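Local coordinates for endoglucanase, glycoside hydrolase family 5 protein (PDB 5IHS) that probably hydrolyses internal beta-1,4-glucosidic bonds of cellulose as a family 5 endoglucanase built on a TIM barrel, at residues 57-62 and 280-285; 83-88 and 121-126; 112-117 and 151-156; 138-143 and 155-160. One frame throughout, in Å; residues are numbered along the deposited sequence. Where two conformers were deposited one is given.

How the contacts relate
These four contacts lie round one closed, eight-stranded parallel sheet, a TIM barrel. Contact 1 joins the first and last strands; contact 2 pairs the second with the third, and probable hydrogen bonds from L57 N to R85 O and from S60 N to A87 O (both 2.9 Å) stitch the two, their centres about 9 Å apart. Contacts 3 and 4 share Y155 and E156 of strand 153-156 and lie about 14 Å apart between centres. E156 OE1 ties them to contact 2 through a salt bridge with R85 NE (2.8 Å). In this family the active site lies at the C-terminal strand ends, the side reached by contacts 1, 2 and 4, with contact 3 at the other end.

Contact 1: residues 57-62 and 280-285; sequences LFWSQW and CNWSIA
F58 and W59 pack on W282 in a largely buried aromatic cluster where the first and last barrel strands meet, just after strand 53-57 and at the corner in strand 279-284. The sheet itself contributes a single parallel bridge, L57 with I284 (CA to CA 4.8 Å), on which L57 CD2 rests against I284 CB. Past this bridge F58 N and I284 O are joined by a water, which accepts from F58 N (3.0 Å) and donates to I284 O (2.8 Å). With CG anti to the backbone N (chi1 -175°), the indole of W282 swings across to point CZ2 at both aromatic neighbours: 3.4 Å from F58 CD1, with the ring planes at 35°, and 3.6 Å from W59 CD1 in an offset edge-to-face pair in which the W282 edge addresses the W59 face. S283 OG lies at the edge of the F58 ring, and A285 CB packs on F58 CB at 3.7 Å. A leucine in place of W282 would probably open a gap beside F58 and deprive the W59 face of its edge-on partner. The cis peptide between W282 and S283 is a recurrent feature of the eighth strand in family 5 glycoside hydrolases, where such a tryptophan typically borders the substrate cleft.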
loop_
_atom_site.group_PDB
_atom_site.type_symbol
_atom_site.label_atom_id
_atom_site.label_comp_id
_atom_site.label_asym_id
_atom_site.label_seq_id
_atom_site.Cartn_x
_atom_site.Cartn_y
_atom_site.Cartn_z
ATOM N N LEU A 57 2.809 -5.533 4.980
ATOM C CA LEU A 57 2.964 -6.941 5.272
ATOM C C LEU A 57 3.201 -7.690 3.960
ATOM O O LEU A 57 2.929 -7.194 2.861
ATOM C CB LEU A 57 1.737 -7.449 6.028
ATOM C CG LEU A 57 1.452 -6.694 7.338
ATOM C CD1 LEU A 57 0.125 -7.088 7.940
ATOM C CD2 LEU A 57 2.561 -6.854 8.356
ATOM N N PHE A 58 3.721 -8.897 4.084
ATOM C CA PHE A 58 3.990 -9.780 2.954
ATOM C C PHE A 58 2.742 -10.618 2.685
ATOM O O PHE A 58 1.821 -10.662 3.500
ATOM C CB PHE A 58 5.185 -10.647 3.368
ATOM C CG PHE A 58 5.797 -11.553 2.301
ATOM C CD1 PHE A 58 6.873 -11.124 1.533
ATOM C CD2 PHE A 58 5.422 -12.890 2.197
ATOM C CE1 PHE A 58 7.491 -11.980 0.630
ATOM C CE2 PHE A 58 6.052 -13.747 1.303
ATOM C CZ PHE A 58 7.082 -13.293 0.528
ATOM N N TRP A 59 2.722 -11.297 1.539
ATOM C CA TRP A 59 1.655 -12.224 1.169
ATOM C C TRP A 59 1.017 -12.898 2.379
ATOM O O TRP A 59 1.688 -13.636 3.111
ATOM C CB TRP A 59 2.228 -13.327 0.293
ATOM C CG TRP A 59 2.763 -12.912 -1.036
ATOM C CD1 TRP A 59 4.014 -12.445 -1.334
ATOM C CD2 TRP A 59 2.067 -13.010 -2.274
ATOM N NE1 TRP A 59 4.123 -12.238 -2.685
ATOM C CE2 TRP A 59 2.935 -12.570 -3.286
ATOM C CE3 TRP A 59 0.782 -13.432 -2.619
ATOM C CZ2 TRP A 59 2.558 -12.550 -4.631
ATOM C CZ3 TRP A 59 0.411 -13.418 -3.946
ATOM C CH2 TRP A 59 1.292 -12.981 -4.936
ATOM N N SER A 60 -0.289 -12.710 2.559
ATOM C CA SER A 60 -0.963 -13.168 3.764
ATOM C C SER A 60 -0.918 -14.681 3.934
ATOM O O SER A 60 -0.929 -15.168 5.072
ATOM C CB SER A 60 -2.415 -12.701 3.746
ATOM O OG SER A 60 -3.120 -13.154 2.604
ATOM N N GLN A 61 -0.900 -15.442 2.837
ATOM C CA GLN A 61 -0.922 -16.895 2.987
ATOM C C GLN A 61 0.438 -17.470 3.369
ATOM O O GLN A 61 0.511 -18.627 3.802
ATOM C CB GLN A 61 -1.513 -17.586 1.743
ATOM C CG GLN A 61 -0.635 -17.637 0.499
ATOM C CD GLN A 61 -0.825 -16.439 -0.418
ATOM O OE1 GLN A 61 -0.814 -15.284 0.031
ATOM N NE2 GLN A 61 -1.001 -16.703 -1.711
ATOM N N TRP A 62 1.507 -16.684 3.245
ATOM C CA TRP A 62 2.856 -17.163 3.504
ATOM C C TRP A 62 3.538 -16.495 4.691
ATOM O O TRP A 62 4.469 -17.084 5.252
ATOM C CB TRP A 62 3.718 -17.007 2.244
ATOM C CG TRP A 62 3.209 -17.841 1.094
ATOM C CD1 TRP A 62 2.702 -19.106 1.154
ATOM C CD2 TRP A 62 3.134 -17.447 -0.278
ATOM N NE1 TRP A 62 2.317 -19.522 -0.095
ATOM C CE2 TRP A 62 2.575 -18.523 -0.993
ATOM C CE3 TRP A 62 3.484 -16.287 -0.974
ATOM C CZ2 TRP A 62 2.360 -18.474 -2.366
ATOM C CZ3 TRP A 62 3.268 -16.241 -2.338
ATOM C CH2 TRP A 62 2.716 -17.329 -3.020
ATOM N N CYS A 280 4.742 2.870 1.054
ATOM C CA CYS A 280 4.835 1.733 1.972
ATOM C C CYS A 280 5.892 0.754 1.483
ATOM O O CYS A 280 5.884 0.374 0.310
ATOM C CB CYS A 280 3.524 0.944 2.060
ATOM S SG CYS A 280 2.156 1.804 2.804
ATOM N N ASN A 281 6.764 0.317 2.387
ATOM C CA ASN A 281 7.870 -0.572 2.043
ATOM C C ASN A 281 7.492 -2.046 2.132
ATOM O O ASN A 281 6.808 -2.484 3.064
ATOM C CB ASN A 281 9.050 -0.317 2.980
ATOM C CG ASN A 281 10.200 -1.283 2.753
ATOM O OD1 ASN A 281 10.496 -2.117 3.607
ATOM N ND2 ASN A 281 10.874 -1.147 1.618
ATOM N N TRP A 282 7.996 -2.812 1.169
ATOM C CA TRP A 282 7.910 -4.269 1.139
ATOM C C TRP A 282 9.202 -4.838 1.715
ATOM O O TRP A 282 10.269 -4.619 1.115
ATOM C CB TRP A 282 7.755 -4.708 -0.309
ATOM C CG TRP A 282 7.523 -6.169 -0.536
ATOM C CD1 TRP A 282 8.464 -7.112 -0.826
ATOM C CD2 TRP A 282 6.263 -6.848 -0.517
ATOM N NE1 TRP A 282 7.868 -8.332 -0.994
ATOM C CE2 TRP A 282 6.518 -8.202 -0.817
ATOM C CE3 TRP A 282 4.943 -6.445 -0.274
ATOM C CZ2 TRP A 282 5.500 -9.155 -0.892
ATOM C CZ3 TRP A 282 3.934 -7.392 -0.349
ATOM C CH2 TRP A 282 4.219 -8.728 -0.671
ATOM N N SER A 283 9.168 -5.563 2.838
ATOM C CA SER A 283 7.974 -5.894 3.605
ATOM C C SER A 283 8.348 -6.381 4.998
ATOM O O SER A 283 9.500 -6.736 5.269
ATOM C CB SER A 283 7.164 -7.021 2.948
ATOM O OG SER A 283 7.786 -8.283 3.131
ATOM N N ILE A 284 7.330 -6.457 5.856
ATOM C CA ILE A 284 7.402 -7.211 7.103
ATOM C C ILE A 284 7.275 -8.696 6.753
ATOM O O ILE A 284 6.187 -9.237 6.554
ATOM C CB ILE A 284 6.346 -6.752 8.107
ATOM C CG1 ILE A 284 6.532 -5.259 8.450
ATOM C CG2 ILE A 284 6.371 -7.626 9.343
ATOM C CD1 ILE A 284 7.847 -4.904 9.124
ATOM N N ALA A 285 8.427 -9.343 6.644
ATOM C CA ALA A 285 8.563 -10.758 6.357
ATOM C C ALA A 285 9.918 -11.150 6.890
ATOM O O ALA A 285 10.822 -10.317 6.953
ATOM C CB ALA A 285 8.559 -11.029 4.854
HETATM O O HOH W 1 3.612 -10.254 6.751
#

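Contact 2: residues 83-88 and 121-126; sequences VVRAAM and IIDYHS
The guanidinium of R85 overlaps the carboxylate of D123, the two planes only 10° apart, with D123 OD2 above its centre and 3.1 Å from R85 CZ. Because the oxygen sits over the face, this salt bridge works by charge alone; the N-H groups of R85 go to other acceptors, among them E156 and E248. A fully extended arginine chain, with CG anti to the backbone N (chi1 174°), is what carries the group up alongside D123. The same OD2 receives a bond from H125 ND1 (2.6 Å) through its syn lone pair, and A87 CB sits off-centre against the imidazole, 4.1 Å from its centroid. Underneath runs the parallel pairing of a beta-alpha-beta unit, strands 83-89 and 119-125 linked through helix 99-116, held by five backbone bonds from I121 N to V84 O (2.9 Å) through to H125 N to M88 O (2.8 Å). R85, A87, I121 and D123 face the barrel interior. On the helix side, M88 bends at chi3 (66°) to bring CE to 3.7 Å from Y124 CD1.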
loop_
_atom_site.group_PDB
_atom_site.type_symbol
_atom_site.label_atom_id
_atom_site.label_comp_id
_atom_site.label_asym_id
_atom_site.label_seq_id
_atom_site.Cartn_x
_atom_site.Cartn_y
_atom_site.Cartn_z
ATOM N N VAL A 83 0.521 4.346 8.213
ATOM C CA VAL A 83 -0.298 3.447 7.415
ATOM C C VAL A 83 0.370 2.075 7.460
ATOM O O VAL A 83 1.601 1.961 7.542
ATOM C CB VAL A 83 -0.462 3.985 5.964
ATOM C CG1 VAL A 83 0.895 4.119 5.246
ATOM C CG2 VAL A 83 -1.426 3.132 5.150
ATOM N N VAL A 84 -0.453 1.027 7.377
ATOM C CA VAL A 84 -0.002 -0.353 7.222
ATOM C C VAL A 84 -0.811 -0.969 6.090
ATOM O O VAL A 84 -1.997 -0.663 5.923
ATOM C CB VAL A 84 -0.147 -1.158 8.543
ATOM C CG1 VAL A 84 -1.590 -1.198 9.042
ATOM C CG2 VAL A 84 0.402 -2.573 8.403
ATOM N N ARG A 85 -0.177 -1.852 5.319
ATOM C CA ARG A 85 -0.805 -2.503 4.168
ATOM C C ARG A 85 -0.943 -3.999 4.409
ATOM O O ARG A 85 0.040 -4.686 4.706
ATOM C CB ARG A 85 0.003 -2.217 2.906
ATOM C CG ARG A 85 -0.425 -2.933 1.630
ATOM C CD ARG A 85 0.413 -2.400 0.508
ATOM N NE ARG A 85 0.130 -2.840 -0.854
ATOM C CZ ARG A 85 0.914 -3.619 -1.603
ATOM N NH1 ARG A 85 1.952 -4.282 -1.101
ATOM N NH2 ARG A 85 0.629 -3.739 -2.890
ATOM N N ALA A 86 -2.173 -4.493 4.278
ATOM C CA ALA A 86 -2.502 -5.911 4.399
ATOM C C ALA A 86 -2.541 -6.489 2.987
ATOM O O ALA A 86 -3.452 -6.179 2.216
ATOM C CB ALA A 86 -3.847 -6.079 5.102
ATOM N N ALA A 87 -1.543 -7.313 2.650
ATOM C CA ALA A 87 -1.343 -7.839 1.296
ATOM C C ALA A 87 -1.995 -9.217 1.209
ATOM O O ALA A 87 -1.343 -10.249 1.391
ATOM C CB ALA A 87 0.147 -7.895 0.966
ATOM N N MET A 88 -3.290 -9.233 0.903
ATOM C CA MET A 88 -4.047 -10.478 0.889
ATOM C C MET A 88 -3.770 -11.237 -0.405
ATOM O O MET A 88 -4.176 -10.814 -1.494
ATOM C CB MET A 88 -5.540 -10.205 1.017
ATOM C CG MET A 88 -6.304 -11.497 1.260
ATOM S SD MET A 88 -8.094 -11.370 1.290
ATOM C CE MET A 88 -8.408 -10.917 -0.413
ATOM N N ILE A 121 -4.348 -0.076 4.361
ATOM C CA ILE A 121 -4.632 -0.426 2.974
ATOM C C ILE A 121 -5.061 -1.884 2.916
ATOM O O ILE A 121 -4.322 -2.773 3.351
ATOM C CB ILE A 121 -3.406 -0.205 2.082
ATOM C CG1 ILE A 121 -2.953 1.254 2.104
ATOM C CG2 ILE A 121 -3.710 -0.648 0.656
ATOM C CD1 ILE A 121 -1.565 1.462 1.551
ATOM N N ILE A 122 -6.246 -2.113 2.351
ATOM C CA ILE A 122 -6.751 -3.451 2.072
ATOM C C ILE A 122 -6.332 -3.769 0.640
ATOM O O ILE A 122 -6.940 -3.268 -0.305
ATOM C CB ILE A 122 -8.272 -3.525 2.242
ATOM C CG1 ILE A 122 -8.682 -3.198 3.681
ATOM C CG2 ILE A 122 -8.796 -4.902 1.819
ATOM C CD1 ILE A 122 -10.170 -3.060 3.870
ATOM N N ASP A 123 -5.276 -4.584 0.481
ATOM C CA ASP A 123 -4.656 -4.875 -0.814
ATOM C C ASP A 123 -5.055 -6.258 -1.323
ATOM O O ASP A 123 -4.731 -7.288 -0.712
ATOM C CB ASP A 123 -3.138 -4.744 -0.665
ATOM C CG ASP A 123 -2.323 -5.451 -1.743
ATOM O OD1 ASP A 123 -2.739 -5.521 -2.916
ATOM O OD2 ASP A 123 -1.196 -5.913 -1.355
ATOM N N TYR A 124 -5.760 -6.270 -2.455
ATOM C CA TYR A 124 -6.093 -7.484 -3.197
ATOM C C TYR A 124 -4.842 -7.847 -3.986
ATOM O O TYR A 124 -4.587 -7.321 -5.072
ATOM C CB TYR A 124 -7.295 -7.205 -4.088
ATOM C CG TYR A 124 -8.057 -8.418 -4.562
ATOM C CD1 TYR A 124 -8.855 -9.146 -3.678
ATOM C CD2 TYR A 124 -8.009 -8.835 -5.881
ATOM C CE1 TYR A 124 -9.570 -10.250 -4.097
ATOM C CE2 TYR A 124 -8.732 -9.943 -6.307
ATOM C CZ TYR A 124 -9.506 -10.646 -5.406
ATOM O OH TYR A 124 -10.235 -11.749 -5.788
ATOM N N HIS A 125 -4.033 -8.733 -3.401
ATOM C CA HIS A 125 -2.647 -8.912 -3.825
ATOM C C HIS A 125 -2.588 -9.950 -4.942
ATOM O O HIS A 125 -2.179 -11.098 -4.764
ATOM C CB HIS A 125 -1.758 -9.251 -2.635
ATOM C CG HIS A 125 -0.318 -8.946 -2.872
ATOM N ND1 HIS A 125 0.201 -7.678 -2.734
ATOM C CD2 HIS A 125 0.709 -9.747 -3.247
ATOM C CE1 HIS A 125 1.493 -7.715 -2.994
ATOM N NE2 HIS A 125 1.828 -8.956 -3.318
ATOM N N SER A 126 -3.036 -9.499 -6.112
ATOM C CA SER A 126 -3.214 -10.325 -7.294
ATOM C C SER A 126 -2.436 -9.775 -8.483
ATOM O O SER A 126 -2.230 -8.565 -8.613
ATOM C CB SER A 126 -4.698 -10.366 -7.675
ATOM O OG SER A 126 -4.931 -11.131 -8.847
#

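Contact 3: residues 112-117 and 151-156; sequences AAIAKG and PNIIYE
N152 and I114 carry most of this contact, with I153 adding a lighter touch. The flat amide of N152 comes up beside the last turn of helix 99-116: its CG lies 3.9 Å from I114 CG1, and its ND2 is 3.5 Å from I114 CA, the two side chains running at a slant to one another. CG is set anti to the carbonyl carbon (chi1 -52°), which sends the amide toward the helix. There ND2 has two firm polar partners. It donates to I118 O, just beyond the helix, and to a water at 3.0 Å that in turn donates to I114 O (2.7 Å). The asparagine thus bonds directly to the chain just after the helix, and to a carbonyl of the helix itself through the water. That end is closed by a Schellman motif in which G117, with phi of 71°, bonds back weakly to A113 O and I114 O. I153 brings CD1 to 4.5 Å from I114 CD1, a loose apolar contact. The meeting place is the N-terminal end of the barrel strands. A113 packs on V120 of strand 119-125, which also bonds through its backbone to N152, and both I114 and I153 lean on Y147, so that helix 133-147 flanks the contact.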
loop_
_atom_site.group_PDB
_atom_site.type_symbol
_atom_site.label_atom_id
_atom_site.label_comp_id
_atom_site.label_asym_id
_atom_site.label_seq_id
_atom_site.Cartn_x
_atom_site.Cartn_y
_atom_site.Cartn_z
ATOM N N ALA A 112 -6.994 -3.735 14.028
ATOM C CA ALA A 112 -5.916 -3.185 14.838
ATOM C C ALA A 112 -5.579 -1.765 14.416
ATOM O O ALA A 112 -5.322 -0.908 15.263
ATOM C CB ALA A 112 -4.678 -4.070 14.732
ATOM N N ALA A 113 -5.547 -1.495 13.108
ATOM C CA ALA A 113 -5.299 -0.129 12.653
ATOM C C ALA A 113 -6.368 0.824 13.168
ATOM O O ALA A 113 -6.065 1.963 13.550
ATOM C CB ALA A 113 -5.235 -0.086 11.128
ATOM N N ILE A 114 -7.629 0.382 13.175
ATOM C CA ILE A 114 -8.705 1.207 13.719
ATOM C C ILE A 114 -8.486 1.443 15.213
ATOM O O ILE A 114 -8.589 2.575 15.706
ATOM C CB ILE A 114 -10.078 0.574 13.406
ATOM C CG1 ILE A 114 -10.341 0.585 11.894
ATOM C CG2 ILE A 114 -11.198 1.297 14.142
ATOM C CD1 ILE A 114 -11.489 -0.329 11.450
ATOM N N ALA A 115 -8.156 0.383 15.952
ATOM C CA ALA A 115 -7.934 0.523 17.387
ATOM C C ALA A 115 -6.758 1.446 17.685
ATOM O O ALA A 115 -6.775 2.185 18.679
ATOM C CB ALA A 115 -7.715 -0.850 18.017
ATOM N N LYS A 116 -5.723 1.417 16.852
ATOM C CA LYS A 116 -4.505 2.179 17.104
ATOM C C LYS A 116 -4.483 3.521 16.384
ATOM O O LYS A 116 -3.534 4.295 16.558
ATOM C CB LYS A 116 -3.262 1.347 16.758
ATOM C CG LYS A 116 -3.106 0.090 17.609
ATOM C CD LYS A 116 -3.015 0.355 19.115
ATOM C CE LYS A 116 -3.631 -0.784 19.932
ATOM N NZ LYS A 116 -3.388 -2.132 19.356
ATOM N N GLY A 117 -5.522 3.835 15.620
ATOM C CA GLY A 117 -5.640 5.136 14.996
ATOM C C GLY A 117 -4.692 5.429 13.855
ATOM O O GLY A 117 -4.299 6.587 13.694
ATOM N N PRO A 151 -12.814 6.157 8.674
ATOM C CA PRO A 151 -11.855 6.949 7.879
ATOM C C PRO A 151 -10.512 6.281 7.666
ATOM O O PRO A 151 -9.740 6.725 6.801
ATOM C CB PRO A 151 -11.705 8.238 8.695
ATOM C CG PRO A 151 -12.024 7.811 10.115
ATOM C CD PRO A 151 -13.125 6.799 9.971
ATOM N N ASN A 152 -10.200 5.234 8.420
ATOM C CA ASN A 152 -8.883 4.607 8.321
ATOM C C ASN A 152 -8.668 3.866 7.004
ATOM O O ASN A 152 -7.519 3.567 6.671
ATOM C CB ASN A 152 -8.727 3.571 9.438
ATOM C CG ASN A 152 -9.046 4.122 10.806
ATOM O OD1 ASN A 152 -10.178 4.546 11.068
ATOM N ND2 ASN A 152 -8.068 4.065 11.716
ATOM N N ILE A 153 -9.738 3.512 6.296
ATOM C CA ILE A 153 -9.682 2.514 5.226
ATOM C C ILE A 153 -9.244 3.135 3.906
ATOM O O ILE A 153 -9.816 4.133 3.457
ATOM C CB ILE A 153 -11.062 1.864 5.036
ATOM C CG1 ILE A 153 -11.685 1.394 6.364
ATOM C CG2 ILE A 153 -10.988 0.766 3.968
ATOM C CD1 ILE A 153 -10.913 0.330 7.058
ATOM N N ILE A 154 -8.298 2.469 3.245
ATOM C CA ILE A 154 -7.905 2.706 1.858
ATOM C C ILE A 154 -7.997 1.359 1.143
ATOM O O ILE A 154 -7.498 0.352 1.653
ATOM C CB ILE A 154 -6.459 3.250 1.789
ATOM C CG1 ILE A 154 -6.339 4.572 2.561
ATOM C CG2 ILE A 154 -6.004 3.406 0.340
ATOM C CD1 ILE A 154 -4.907 4.956 2.881
ATOM N N TYR A 155 -8.665 1.323 -0.013
ATOM C CA TYR A 155 -8.812 0.089 -0.774
ATOM C C TYR A 155 -7.800 0.049 -1.912
ATOM O O TYR A 155 -7.586 1.056 -2.587
ATOM C CB TYR A 155 -10.213 -0.026 -1.371
ATOM C CG TYR A 155 -11.332 0.078 -0.368
ATOM C CD1 TYR A 155 -11.794 -1.037 0.310
ATOM C CD2 TYR A 155 -11.940 1.293 -0.106
ATOM C CE1 TYR A 155 -12.831 -0.941 1.223
ATOM C CE2 TYR A 155 -12.983 1.399 0.803
ATOM C CZ TYR A 155 -13.423 0.281 1.462
ATOM O OH TYR A 155 -14.446 0.353 2.383
ATOM N N GLU A 156 -7.208 -1.122 -2.162
ATOM C CA GLU A 156 -6.264 -1.326 -3.263
ATOM C C GLU A 156 -6.742 -2.560 -4.028
ATOM O O GLU A 156 -6.577 -3.698 -3.583
ATOM C CB GLU A 156 -4.840 -1.449 -2.728
ATOM C CG GLU A 156 -3.819 -1.754 -3.812
ATOM C CD GLU A 156 -2.393 -1.855 -3.302
ATOM O OE1 GLU A 156 -2.173 -1.832 -2.070
ATOM O OE2 GLU A 156 -1.473 -1.946 -4.166
HETATM O O HOH W 2 -8.980 4.914 14.413
#

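Contact 4: residues 138-143 and 155-160; sequences RFFSEM and YEVYNE
F140 drives its ring from helix 133-147 against Y155 and V157. From CB the chain leaves with CG anti to the carbonyl carbon (chi1 -82°), sending the ring toward the strand. CD1 meets Y155 CD1 at 3.8 Å, and CE1 follows the same atom at 3.9 Å. At the tip, CZ lies 3.5 Å from E156 O, near the ring plane, and 3.7 Å from V157 CA. CE2 comes next to V157 CG1 at 4.0 Å; that methyl rides over one face in a CH-pi contact, 15° off the ring normal, while F139 covers the opposite face. With an alanine in place of F140, V157 CG1 is likely to lose the ring face it rests on and a gap to open beside Y155. V178 and I182 of helix 167-185 pack on F140 as well, and Y155 OH is hydrogen-bonded to D186. Such helix-on-strand packing is typical of the beta-alpha-beta crossover, here strand 119-125, helix 133-147 and strand 153-156, from which TIM barrels are built.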
loop_
_atom_site.group_PDB
_atom_site.type_symbol
_atom_site.label_atom_id
_atom_site.label_comp_id
_atom_site.label_asym_id
_atom_site.label_seq_id
_atom_site.Cartn_x
_atom_site.Cartn_y
_atom_site.Cartn_z
ATOM N N ARG A 138 -17.068 -9.587 -4.617
ATOM C CA ARG A 138 -17.636 -10.106 -3.377
ATOM C C ARG A 138 -16.791 -9.684 -2.181
ATOM O O ARG A 138 -17.313 -9.202 -1.165
ATOM C CB ARG A 138 -17.737 -11.636 -3.464
ATOM C CG ARG A 138 -18.367 -12.303 -2.251
ATOM C CD ARG A 138 -18.717 -13.775 -2.522
ATOM N NE ARG A 138 -17.553 -14.593 -2.880
ATOM C CZ ARG A 138 -17.292 -15.081 -4.096
ATOM N NH1 ARG A 138 -16.204 -15.816 -4.289
ATOM N NH2 ARG A 138 -18.104 -14.858 -5.118
ATOM N N PHE A 139 -15.472 -9.854 -2.295
ATOM C CA PHE A 139 -14.562 -9.483 -1.217
ATOM C C PHE A 139 -14.686 -8.004 -0.876
ATOM O O PHE A 139 -14.832 -7.627 0.293
ATOM C CB PHE A 139 -13.125 -9.806 -1.616
ATOM C CG PHE A 139 -12.116 -9.290 -0.636
ATOM C CD1 PHE A 139 -11.976 -9.885 0.606
ATOM C CD2 PHE A 139 -11.314 -8.204 -0.945
ATOM C CE1 PHE A 139 -11.056 -9.409 1.523
ATOM C CE2 PHE A 139 -10.394 -7.722 -0.032
ATOM C CZ PHE A 139 -10.265 -8.323 1.208
ATOM N N PHE A 140 -14.602 -7.143 -1.888
ATOM C CA PHE A 140 -14.631 -5.715 -1.619
ATOM C C PHE A 140 -15.999 -5.250 -1.148
ATOM O O PHE A 140 -16.076 -4.329 -0.328
ATOM C CB PHE A 140 -14.103 -4.923 -2.812
ATOM C CG PHE A 140 -12.609 -4.862 -2.833
ATOM C CD1 PHE A 140 -11.934 -4.120 -1.879
ATOM C CD2 PHE A 140 -11.868 -5.582 -3.755
ATOM C CE1 PHE A 140 -10.547 -4.087 -1.841
ATOM C CE2 PHE A 140 -10.471 -5.541 -3.725
ATOM C CZ PHE A 140 -9.818 -4.784 -2.765
ATOM N N SER A 141 -17.084 -5.862 -1.632
ATOM C CA SER A 141 -18.407 -5.545 -1.097
ATOM C C SER A 141 -18.476 -5.852 0.392
ATOM O O SER A 141 -19.023 -5.071 1.184
ATOM C CB SER A 141 -19.484 -6.353 -1.823
ATOM O OG SER A 141 -19.648 -5.934 -3.158
ATOM N N GLU A 142 -17.942 -7.004 0.797
ATOM C CA GLU A 142 -17.956 -7.368 2.212
ATOM C C GLU A 142 -17.143 -6.385 3.045
ATOM O O GLU A 142 -17.574 -5.969 4.129
ATOM C CB GLU A 142 -17.400 -8.774 2.388
ATOM C CG GLU A 142 -18.329 -9.825 1.864
ATOM C CD GLU A 142 -17.747 -11.215 1.921
ATOM O OE1 GLU A 142 -16.656 -11.386 2.502
ATOM O OE2 GLU A 142 -18.393 -12.143 1.384
ATOM N N MET A 143 -15.957 -6.014 2.563
ATOM C CA MET A 143 -15.121 -5.090 3.315
ATOM C C MET A 143 -15.772 -3.721 3.411
ATOM O O MET A 143 -15.760 -3.095 4.476
ATOM C CB MET A 143 -13.726 -4.995 2.680
ATOM C CG MET A 143 -12.892 -6.279 2.727
ATOM S SD MET A 143 -12.554 -6.877 4.390
ATOM C CE MET A 143 -13.805 -8.108 4.493
ATOM N N TYR A 155 -8.665 1.323 -0.013
ATOM C CA TYR A 155 -8.812 0.089 -0.774
ATOM C C TYR A 155 -7.800 0.049 -1.912
ATOM O O TYR A 155 -7.586 1.056 -2.587
ATOM C CB TYR A 155 -10.213 -0.026 -1.371
ATOM C CG TYR A 155 -11.332 0.078 -0.368
ATOM C CD1 TYR A 155 -11.794 -1.037 0.310
ATOM C CD2 TYR A 155 -11.940 1.293 -0.106
ATOM C CE1 TYR A 155 -12.831 -0.941 1.223
ATOM C CE2 TYR A 155 -12.983 1.399 0.803
ATOM C CZ TYR A 155 -13.423 0.281 1.462
ATOM O OH TYR A 155 -14.446 0.353 2.383
ATOM N N GLU A 156 -7.208 -1.122 -2.162
ATOM C CA GLU A 156 -6.264 -1.326 -3.263
ATOM C C GLU A 156 -6.742 -2.560 -4.028
ATOM O O GLU A 156 -6.577 -3.698 -3.583
ATOM C CB GLU A 156 -4.840 -1.449 -2.728
ATOM C CG GLU A 156 -3.819 -1.754 -3.812
ATOM C CD GLU A 156 -2.393 -1.855 -3.302
ATOM O OE1 GLU A 156 -2.173 -1.832 -2.070
ATOM O OE2 GLU A 156 -1.473 -1.946 -4.166
ATOM N N VAL A 157 -7.377 -2.327 -5.182
ATOM C CA VAL A 157 -8.189 -3.369 -5.817
ATOM C C VAL A 157 -7.429 -4.334 -6.715
ATOM O O VAL A 157 -7.985 -5.381 -7.077
ATOM C CB VAL A 157 -9.375 -2.760 -6.592
ATOM C CG1 VAL A 157 -10.291 -1.994 -5.637
ATOM C CG2 VAL A 157 -8.913 -1.874 -7.743
ATOM N N TYR A 158 -6.184 -4.035 -7.075
ATOM C CA TYR A 158 -5.445 -4.898 -8.010
ATOM C C TYR A 158 -3.949 -4.575 -7.869
ATOM O O TYR A 158 -3.426 -3.736 -8.601
ATOM C CB TYR A 158 -5.927 -4.658 -9.436
ATOM C CG TYR A 158 -5.464 -5.643 -10.496
ATOM C CD1 TYR A 158 -4.400 -6.509 -10.282
ATOM C CD2 TYR A 158 -6.108 -5.693 -11.729
ATOM C CE1 TYR A 158 -3.988 -7.389 -11.272
ATOM C CE2 TYR A 158 -5.707 -6.566 -12.717
ATOM C CZ TYR A 158 -4.644 -7.412 -12.484
ATOM O OH TYR A 158 -4.200 -8.298 -13.439
ATOM N N ASN A 159 -3.266 -5.286 -6.960
ATOM C CA ASN A 159 -1.858 -5.029 -6.659
ATOM C C ASN A 159 -1.001 -4.718 -7.887
ATOM O O ASN A 159 -0.496 -3.593 -8.023
ATOM C CB ASN A 159 -1.298 -6.247 -5.925
ATOM C CG ASN A 159 0.204 -6.185 -5.743
ATOM O OD1 ASN A 159 0.737 -5.161 -5.340
ATOM N ND2 ASN A 159 0.904 -7.271 -6.065
ATOM N N GLU A 160 -0.800 -5.721 -8.751
ATOM C CA GLU A 160 0.193 -5.639 -9.823
ATOM C C GLU A 160 -0.290 -6.365 -11.065
ATOM O O GLU A 160 0.044 -7.541 -11.297
ATOM C CB GLU A 160 1.547 -6.185 -9.389
ATOM C CG GLU A 160 2.369 -5.184 -8.620
ATOM C CD GLU A 160 3.768 -5.672 -8.300
ATOM O OE1 GLU A 160 4.138 -6.789 -8.740
ATOM O OE2 GLU A 160 4.519 -4.931 -7.625
#